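Local coordinates for protein glypican-1 (PDB 4YWT) that carries heparan sulfate chains at the cell surface, through which it binds alpha-4(V) collagen and takes part in Schwann cell myelination, at residues 199-211 with 316-330. The protein carries 3 engineered substitutions. Residues are numbered along the deposited sequence; the frame is centred on the assembly and turned at random.
Sequences RPFGEAPRELRLR and VHTWLAEAINALQDN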
ATOM      1  N   ARG A 199       7.766  31.176  30.867  1.00 75.78           N
ATOM      2  CA  ARG A 199       8.094  29.788  30.562  1.00 66.77           C
ATOM      3  C   ARG A 199       8.568  29.015  31.789  1.00 63.48           C
ATOM      4  O   ARG A 199       9.743  28.663  31.891  1.00 62.30           O
ATOM      5  CB  ARG A 199       9.137  29.723  29.446  1.00 71.74           C
ATOM      6  CG  ARG A 199       8.533  29.873  28.058  1.00 76.24           C
ATOM      7  CD  ARG A 199       9.480  30.563  27.094  1.00 82.31           C
ATOM      8  NE  ARG A 199       9.018  30.453  25.713  1.00 88.00           N
ATOM      9  CZ  ARG A 199       9.785  30.659  24.649  1.00 93.94           C
ATOM     10  NH1 ARG A 199      11.060  30.994  24.803  1.00 96.74           N
ATOM     11  NH2 ARG A 199       9.279  30.535  23.430  1.00 96.09           N
ATOM     12  N   PRO A 200       7.644  28.750  32.729  1.00 56.33           N
ATOM     13  CA  PRO A 200       7.972  28.011  33.951  1.00 56.13           C
ATOM     14  C   PRO A 200       8.392  26.572  33.666  1.00 54.25           C
ATOM     15  O   PRO A 200       9.189  26.013  34.417  1.00 56.89           O
ATOM     16  CB  PRO A 200       6.663  28.050  34.748  1.00 54.17           C
ATOM     17  CG  PRO A 200       5.601  28.232  33.722  1.00 51.74           C
ATOM     18  CD  PRO A 200       6.212  29.095  32.661  1.00 53.84           C
ATOM     19  N   PHE A 201       7.861  25.984  32.598  1.00 51.86           N
ATOM     20  CA  PHE A 201       8.199  24.610  32.235  1.00 48.45           C
ATOM     21  C   PHE A 201       9.385  24.546  31.275  1.00 56.51           C
ATOM     22  O   PHE A 201       9.768  23.465  30.823  1.00 57.70           O
ATOM     23  CB  PHE A 201       6.996  23.904  31.608  1.00 49.02           C
ATOM     24  CG  PHE A 201       5.868  23.648  32.566  1.00 40.99           C
ATOM     25  CD1 PHE A 201       6.039  22.804  33.651  1.00 41.89           C
ATOM     26  CD2 PHE A 201       4.627  24.229  32.365  1.00 39.00           C
ATOM     27  CE1 PHE A 201       4.998  22.560  34.529  1.00 46.34           C
ATOM     28  CE2 PHE A 201       3.582  23.988  33.238  1.00 42.79           C
ATOM     29  CZ  PHE A 201       3.767  23.153  34.321  1.00 44.51           C
ATOM     30  N   GLY A 202       9.956  25.703  30.957  1.00 54.17           N
ATOM     31  CA  GLY A 202      11.079  25.766  30.040  1.00 59.83           C
ATOM     32  C   GLY A 202      10.652  25.686  28.586  1.00 60.54           C
ATOM     33  O   GLY A 202       9.582  26.171  28.215  1.00 64.82           O
ATOM     34  N   GLU A 203      11.493  25.073  27.759  1.00 59.03           N
ATOM     35  CA  GLU A 203      11.229  24.973  26.327  1.00 58.40           C
ATOM     36  C   GLU A 203      10.489  23.685  25.980  1.00 49.63           C
ATOM     37  O   GLU A 203      10.060  23.492  24.842  1.00 49.74           O
ATOM     38  CB  GLU A 203      12.536  25.045  25.535  1.00 67.89           C
ATOM     39  CG  GLU A 203      13.680  25.722  26.271  1.00 80.15           C
ATOM     40  CD  GLU A 203      14.955  25.762  25.449  1.00 89.34           C
ATOM     41  OE1 GLU A 203      15.071  26.641  24.569  1.00 92.72           O
ATOM     42  OE2 GLU A 203      15.839  24.910  25.680  1.00 92.54           O
ATOM     43  N   ALA A 204      10.348  22.810  26.971  1.00 41.07           N
ATOM     44  CA  ALA A 204       9.752  21.491  26.768  1.00 44.25           C
ATOM     45  C   ALA A 204       8.318  21.506  26.208  1.00 40.93           C
ATOM     46  O   ALA A 204       8.000  20.682  25.351  1.00 49.39           O
ATOM     47  CB  ALA A 204       9.795  20.700  28.074  1.00 40.18           C
ATOM     48  N   PRO A 205       7.444  22.417  26.689  1.00 38.79           N
ATOM     49  CA  PRO A 205       6.107  22.439  26.076  1.00 41.61           C
ATOM     50  C   PRO A 205       6.120  22.750  24.577  1.00 40.87           C
ATOM     51  O   PRO A 205       5.330  22.173  23.826  1.00 40.55           O
ATOM     52  CB  PRO A 205       5.390  23.551  26.846  1.00 40.32           C
ATOM     53  CG  PRO A 205       6.062  23.578  28.165  1.00 42.96           C
ATOM     54  CD  PRO A 205       7.505  23.289  27.878  1.00 42.30           C
ATOM     55  N   ARG A 206       7.003  23.647  24.154  1.00 37.84           N
ATOM     56  CA  ARG A 206       7.098  24.020  22.747  1.00 42.91           C
ATOM     57  C   ARG A 206       7.670  22.878  21.908  1.00 37.28           C
ATOM     58  O   ARG A 206       7.109  22.514  20.868  1.00 30.31           O
ATOM     59  CB  ARG A 206       7.954  25.278  22.583  1.00 38.26           C
ATOM     60  CG  ARG A 206       8.203  25.671  21.137  1.00 47.44           C
ATOM     61  CD  ARG A 206       8.991  26.966  21.044  1.00 55.70           C
ATOM     62  NE  ARG A 206       9.394  27.259  19.672  1.00 64.66           N
ATOM     63  CZ  ARG A 206      10.655  27.391  19.276  1.00 75.04           C
ATOM     64  NH1 ARG A 206      11.643  27.262  20.152  1.00 78.30           N
ATOM     65  NH2 ARG A 206      10.931  27.655  18.006  1.00 78.27           N
ATOM     66  N   GLU A 207       8.790  22.322  22.366  1.00 34.41           N
ATOM     67  CA  GLU A 207       9.412  21.173  21.716  1.00 38.44           C
ATOM     68  C   GLU A 207       8.404  20.044  21.542  1.00 41.12           C
ATOM     69  O   GLU A 207       8.251  19.493  20.446  1.00 37.23           O
ATOM     70  CB  GLU A 207      10.617  20.684  22.526  1.00 44.65           C
ATOM     71  CG  GLU A 207      11.844  21.573  22.423  1.00 51.19           C
ATOM     72  CD  GLU A 207      12.472  21.545  21.043  1.00 61.82           C
ATOM     73  OE1 GLU A 207      13.132  22.536  20.668  1.00 66.25           O
ATOM     74  OE2 GLU A 207      12.310  20.527  20.336  1.00 63.77           O
ATOM     75  N   LEU A 208       7.710  19.718  22.630  1.00 41.62           N
ATOM     76  CA  LEU A 208       6.679  18.692  22.601  1.00 45.12           C
ATOM     77  C   LEU A 208       5.581  19.048  21.607  1.00 36.73           C
ATOM     78  O   LEU A 208       5.117  18.187  20.864  1.00 27.07           O
ATOM     79  CB  LEU A 208       6.074  18.486  23.992  1.00 41.13           C
ATOM     80  CG  LEU A 208       5.024  17.377  24.072  1.00 38.27           C
ATOM     81  CD1 LEU A 208       5.619  16.047  23.621  1.00 33.82           C
ATOM     82  CD2 LEU A 208       4.450  17.264  25.474  1.00 27.53           C
ATOM     83  N   ARG A 209       5.173  20.316  21.594  1.00 39.48           N
ATOM     84  CA  ARG A 209       4.132  20.767  20.674  1.00 35.92           C
ATOM     85  C   ARG A 209       4.523  20.487  19.227  1.00 37.71           C
ATOM     86  O   ARG A 209       3.830  19.752  18.518  1.00 34.37           O
ATOM     87  CB  ARG A 209       3.849  22.261  20.850  1.00 41.55           C
ATOM     88  CG  ARG A 209       2.646  22.744  20.047  1.00 42.27           C
ATOM     89  CD  ARG A 209       2.435  24.252  20.156  1.00 50.46           C
ATOM     90  NE  ARG A 209       3.295  25.004  19.245  1.00 54.13           N
ATOM     91  CZ  ARG A 209       4.323  25.753  19.630  1.00 57.59           C
ATOM     92  NH1 ARG A 209       4.623  25.862  20.916  1.00 57.08           N
ATOM     93  NH2 ARG A 209       5.048  26.400  18.727  1.00 59.08           N
ATOM     94  N   LEU A 210       5.641  21.070  18.805  1.00 32.54           N
ATOM     95  CA  LEU A 210       6.120  20.924  17.435  1.00 34.58           C
ATOM     96  C   LEU A 210       6.317  19.456  17.057  1.00 35.64           C
ATOM     97  O   LEU A 210       5.731  18.964  16.077  1.00 40.69           O
ATOM     98  CB  LEU A 210       7.431  21.691  17.251  1.00 33.27           C
ATOM     99  CG  LEU A 210       7.349  23.216  17.345  1.00 42.15           C
ATOM    100  CD1 LEU A 210       8.738  23.822  17.465  1.00 44.94           C
ATOM    101  CD2 LEU A 210       6.613  23.787  16.144  1.00 39.78           C
ATOM    102  N   ARG A 211       7.133  18.764  17.848  1.00 29.96           N
ATOM    103  CA  ARG A 211       7.484  17.378  17.560  1.00 34.43           C
ATOM    104  C   ARG A 211       6.263  16.469  17.484  1.00 40.67           C
ATOM    105  O   ARG A 211       6.125  15.699  16.535  1.00 40.26           O
ATOM    106  CB  ARG A 211       8.468  16.850  18.605  1.00 27.90           C
ATOM    107  CG  ARG A 211       9.855  17.453  18.483  1.00 27.59           C
ATOM    108  CD  ARG A 211      10.810  16.894  19.522  1.00 31.79           C
ATOM    109  NE  ARG A 211      12.152  17.444  19.358  1.00 35.10           N
ATOM    110  CZ  ARG A 211      13.070  16.943  18.538  1.00 43.06           C
ATOM    111  NH1 ARG A 211      14.265  17.511  18.452  1.00 44.57           N
ATOM    112  NH2 ARG A 211      12.793  15.873  17.802  1.00 45.41           N
ATOM    113  N   VAL A 316       7.585  10.935  24.653  1.00 29.77           N
ATOM    114  CA  VAL A 316       6.842  12.056  25.234  1.00 36.17           C
ATOM    115  C   VAL A 316       7.215  12.286  26.705  1.00 42.85           C
ATOM    116  O   VAL A 316       7.387  13.430  27.165  1.00 44.43           O
ATOM    117  CB  VAL A 316       5.317  11.819  25.128  1.00 32.38           C
ATOM    118  CG1 VAL A 316       4.549  12.861  25.923  1.00 30.56           C
ATOM    119  CG2 VAL A 316       4.874  11.816  23.671  1.00 30.42           C
ATOM    120  N   HIS A 317       7.356  11.178  27.429  1.00 38.90           N
ATOM    121  CA  HIS A 317       7.644  11.206  28.857  1.00 27.64           C
ATOM    122  C   HIS A 317       8.944  11.936  29.174  1.00 41.35           C
ATOM    123  O   HIS A 317       9.082  12.522  30.245  1.00 45.64           O
ATOM    124  CB  HIS A 317       7.699   9.781  29.414  1.00 27.83           C
ATOM    125  CG  HIS A 317       8.737   8.916  28.769  1.00 37.49           C
ATOM    126  ND1 HIS A 317       8.523   8.260  27.575  1.00 35.26           N
ATOM    127  CD2 HIS A 317       9.994   8.595  29.154  1.00 36.86           C
ATOM    128  CE1 HIS A 317       9.606   7.575  27.252  1.00 36.41           C
ATOM    129  NE2 HIS A 317      10.512   7.760  28.194  1.00 41.66           N
ATOM    130  N   THR A 318       9.894  11.898  28.245  1.00 45.27           N
ATOM    131  CA  THR A 318      11.168  12.579  28.437  1.00 42.22           C
ATOM    132  C   THR A 318      10.969  14.092  28.468  1.00 45.55           C
ATOM    133  O   THR A 318      11.523  14.790  29.324  1.00 46.61           O
ATOM    134  CB  THR A 318      12.177  12.219  27.330  1.00 39.85           C
ATOM    135  OG1 THR A 318      11.753  12.789  26.086  1.00 45.94           O
ATOM    136  CG2 THR A 318      12.289  10.710  27.185  1.00 42.50           C
ATOM    137  N   TRP A 319      10.165  14.593  27.534  1.00 43.64           N
ATOM    138  CA  TRP A 319       9.864  16.017  27.473  1.00 28.94           C
ATOM    139  C   TRP A 319       9.007  16.446  28.656  1.00 36.05           C
ATOM    140  O   TRP A 319       9.199  17.534  29.204  1.00 44.60           O
ATOM    141  CB  TRP A 319       9.166  16.372  26.159  1.00 28.40           C
ATOM    142  CG  TRP A 319      10.035  16.176  24.961  1.00 33.65           C
ATOM    143  CD1 TRP A 319       9.923  15.198  24.018  1.00 30.89           C
ATOM    144  CD2 TRP A 319      11.168  16.968  24.585  1.00 37.01           C
ATOM    145  NE1 TRP A 319      10.908  15.338  23.071  1.00 27.94           N
ATOM    146  CE2 TRP A 319      11.687  16.417  23.397  1.00 28.81           C
ATOM    147  CE3 TRP A 319      11.790  18.094  25.135  1.00 36.72           C
ATOM    148  CZ2 TRP A 319      12.798  16.953  22.747  1.00 32.80           C
ATOM    149  CZ3 TRP A 319      12.894  18.624  24.491  1.00 33.42           C
ATOM    150  CH2 TRP A 319      13.386  18.054  23.308  1.00 38.51           C
ATOM    151  N   LEU A 320       8.063  15.594  29.049  1.00 29.78           N
ATOM    152  CA  LEU A 320       7.273  15.876  30.247  1.00 29.00           C
ATOM    153  C   LEU A 320       8.179  16.022  31.474  1.00 38.35           C
ATOM    154  O   LEU A 320       8.078  16.995  32.233  1.00 38.89           O
ATOM    155  CB  LEU A 320       6.233  14.778  30.482  1.00 37.87           C
ATOM    156  CG  LEU A 320       5.129  14.637  29.430  1.00 36.01           C
ATOM    157  CD1 LEU A 320       4.150  13.541  29.825  1.00 36.11           C
ATOM    158  CD2 LEU A 320       4.405  15.959  29.224  1.00 28.17           C
ATOM    159  N   ALA A 321       9.076  15.056  31.646  1.00 36.94           N
ATOM    160  CA  ALA A 321      10.022  15.053  32.754  1.00 40.33           C
ATOM    161  C   ALA A 321      10.917  16.289  32.730  1.00 39.65           C
ATOM    162  O   ALA A 321      11.214  16.872  33.779  1.00 38.07           O
ATOM    163  CB  ALA A 321      10.870  13.788  32.721  1.00 30.79           C
ATOM    164  N   GLU A 322      11.345  16.687  31.535  1.00 31.28           N
ATOM    165  CA  GLU A 322      12.179  17.876  31.397  1.00 44.11           C
ATOM    166  C   GLU A 322      11.402  19.131  31.803  1.00 37.65           C
ATOM    167  O   GLU A 322      11.946  20.031  32.455  1.00 36.14           O
ATOM    168  CB  GLU A 322      12.701  18.006  29.965  1.00 49.00           C
ATOM    169  CG  GLU A 322      13.652  19.176  29.756  1.00 59.12           C
ATOM    170  CD  GLU A 322      14.512  19.015  28.518  1.00 66.44           C
ATOM    171  OE1 GLU A 322      15.059  17.910  28.313  1.00 70.14           O
ATOM    172  OE2 GLU A 322      14.644  19.993  27.751  1.00 68.22           O
ATOM    173  N   ALA A 323      10.128  19.175  31.426  1.00 35.63           N
ATOM    174  CA  ALA A 323       9.259  20.290  31.793  1.00 38.35           C
ATOM    175  C   ALA A 323       9.085  20.380  33.307  1.00 46.30           C
ATOM    176  O   ALA A 323       9.147  21.470  33.886  1.00 50.88           O
ATOM    177  CB  ALA A 323       7.910  20.153  31.119  1.00 33.31           C
ATOM    178  N   ILE A 324       8.872  19.232  33.944  1.00 44.57           N
ATOM    179  CA  ILE A 324       8.685  19.200  35.391  1.00 46.98           C
ATOM    180  C   ILE A 324       9.964  19.604  36.131  1.00 48.70           C
ATOM    181  O   ILE A 324       9.916  20.406  37.071  1.00 51.80           O
ATOM    182  CB  ILE A 324       8.220  17.810  35.862  1.00 46.50           C
ATOM    183  CG1 ILE A 324       6.792  17.549  35.374  1.00 48.84           C
ATOM    184  CG2 ILE A 324       8.274  17.707  37.378  1.00 45.43           C
ATOM    185  CD1 ILE A 324       6.234  16.207  35.790  1.00 49.04           C
ATOM    186  N   ASN A 325      11.100  19.058  35.700  1.00 47.29           N
ATOM    187  CA  ASN A 325      12.396  19.474  36.237  1.00 50.28           C
ATOM    188  C   ASN A 325      12.580  20.986  36.133  1.00 50.95           C
ATOM    189  O   ASN A 325      12.966  21.655  37.106  1.00 53.20           O
ATOM    190  CB  ASN A 325      13.538  18.762  35.508  1.00 52.07           C
ATOM    191  CG  ASN A 325      13.919  17.445  36.158  1.00 59.46           C
ATOM    192  OD1 ASN A 325      14.541  17.423  37.220  1.00 62.73           O
ATOM    193  ND2 ASN A 325      13.554  16.340  35.519  1.00 57.25           N
ATOM    194  N   ALA A 326      12.286  21.515  34.947  1.00 49.15           N
ATOM    195  CA  ALA A 326      12.360  22.950  34.698  1.00 51.67           C
ATOM    196  C   ALA A 326      11.500  23.733  35.686  1.00 53.48           C
ATOM    197  O   ALA A 326      11.959  24.716  36.274  1.00 52.40           O
ATOM    198  CB  ALA A 326      11.939  23.260  33.271  1.00 48.73           C
ATOM    199  N   LEU A 327      10.257  23.291  35.871  1.00 52.38           N
ATOM    200  CA  LEU A 327       9.357  23.943  36.818  1.00 53.05           C
ATOM    201  C   LEU A 327       9.950  23.955  38.220  1.00 58.91           C
ATOM    202  O   LEU A 327       9.957  24.989  38.892  1.00 59.04           O
ATOM    203  CB  LEU A 327       7.992  23.257  36.849  1.00 50.89           C
ATOM    204  CG  LEU A 327       7.040  23.911  37.856  1.00 53.13           C
ATOM    205  CD1 LEU A 327       6.512  25.237  37.320  1.00 51.60           C
ATOM    206  CD2 LEU A 327       5.901  22.985  38.240  1.00 49.89           C
ATOM    207  N   GLN A 328      10.443  22.797  38.652  1.00 65.05           N
ATOM    208  CA  GLN A 328      11.070  22.678  39.964  1.00 68.22           C
ATOM    209  C   GLN A 328      12.206  23.672  40.148  1.00 73.45           C
ATOM    210  O   GLN A 328      12.228  24.419  41.125  1.00 74.68           O
ATOM    211  CB  GLN A 328      11.599  21.265  40.191  1.00 72.91           C
ATOM    212  CG  GLN A 328      10.627  20.334  40.884  1.00 76.16           C
ATOM    213  CD  GLN A 328      11.137  18.911  40.924  1.00 81.76           C
ATOM    214  OE1 GLN A 328      12.009  18.531  40.141  1.00 83.64           O
ATOM    215  NE2 GLN A 328      10.618  18.121  41.854  1.00 84.69           N
ATOM    216  N   ASP A 329      13.148  23.688  39.211  1.00 76.03           N
ATOM    217  CA  ASP A 329      14.292  24.585  39.344  1.00 81.76           C
ATOM    218  C   ASP A 329      13.956  26.019  38.928  1.00 78.75           C
ATOM    219  O   ASP A 329      14.833  26.884  38.885  1.00 82.50           O
ATOM    220  CB  ASP A 329      15.481  24.055  38.543  1.00 90.03           C
ATOM    221  CG  ASP A 329      16.026  22.758  39.110  1.00 96.63           C
ATOM    222  OD1 ASP A 329      15.353  22.166  39.980  1.00 98.35           O
ATOM    223  OD2 ASP A 329      17.130  22.338  38.703  1.00 99.61           O
ATOM    224  N   ASN A 330      12.683  26.265  38.633  1.00 72.15           N
ATOM    225  CA  ASN A 330      12.178  27.626  38.483  1.00 68.87           C
ATOM    226  C   ASN A 330      11.084  27.943  39.502  1.00 61.51           C
ATOM    227  O   ASN A 330      10.333  28.901  39.334  1.00 58.49           O
ATOM    228  CB  ASN A 330      11.649  27.859  37.066  1.00 66.57           C
ATOM    229  CG  ASN A 330      12.729  28.318  36.106  1.00 68.30           C
ATOM    230  OD1 ASN A 330      13.908  28.011  36.284  1.00 70.86           O
ATOM    231  ND2 ASN A 330      12.330  29.066  35.084  1.00 67.09           N
TER
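The indole of W319 lies against helix 204-211 with CB of E207 over one face of its six-membered ring, 3.9 Å from the centroid and 19° off the normal, a CH-pi contact. R211 reaches the same ring obliquely, its NE 3.5 Å from CZ2 of W319, and P365, from a loop, touches the W319 side chain. With CG beside the backbone N (chi1 -74°) and a bend at chi2, E207 brings OE2 near CH2 of W319, the carboxylate only modestly tilted from the ring plane; OE2 accepts a salt-bridged hydrogen bond from NE of R211 at 3.2 Å. Both long side chains thus spend their methylenes on the tryptophan while their charges pair. The second flat group, the phenyl of F201, has the carbonyl O of A323 at its edge, in plane, and L327 lying alongside; W166 of helix 158-177 also meets this ring.

In the elongated, mainly helical glypican core, segments 204-211 and 316-328 run nearly antiparallel (161°), their axes approaching to 9.1 Å, with a single knob-into-hole: W319 among A204, E207, L208 and R211. Small residues suit the closer end, where CB of A204 rests 3.6 Å from CB of A323. L208, its CG anti to the backbone N, extends CD1 to V316 and CD2 to L320. Ahead of the helix, a type I turn from R199 to G202 presents two carbonyls to helix 316-328: O of P200 receives a CA-H...O contact from CA of L327, and O of F201 another from CA of A323 at 3.4 Å. G202 ends that turn with a positive phi that favours glycine, and a beta carbon here would lie tight against CB of A326.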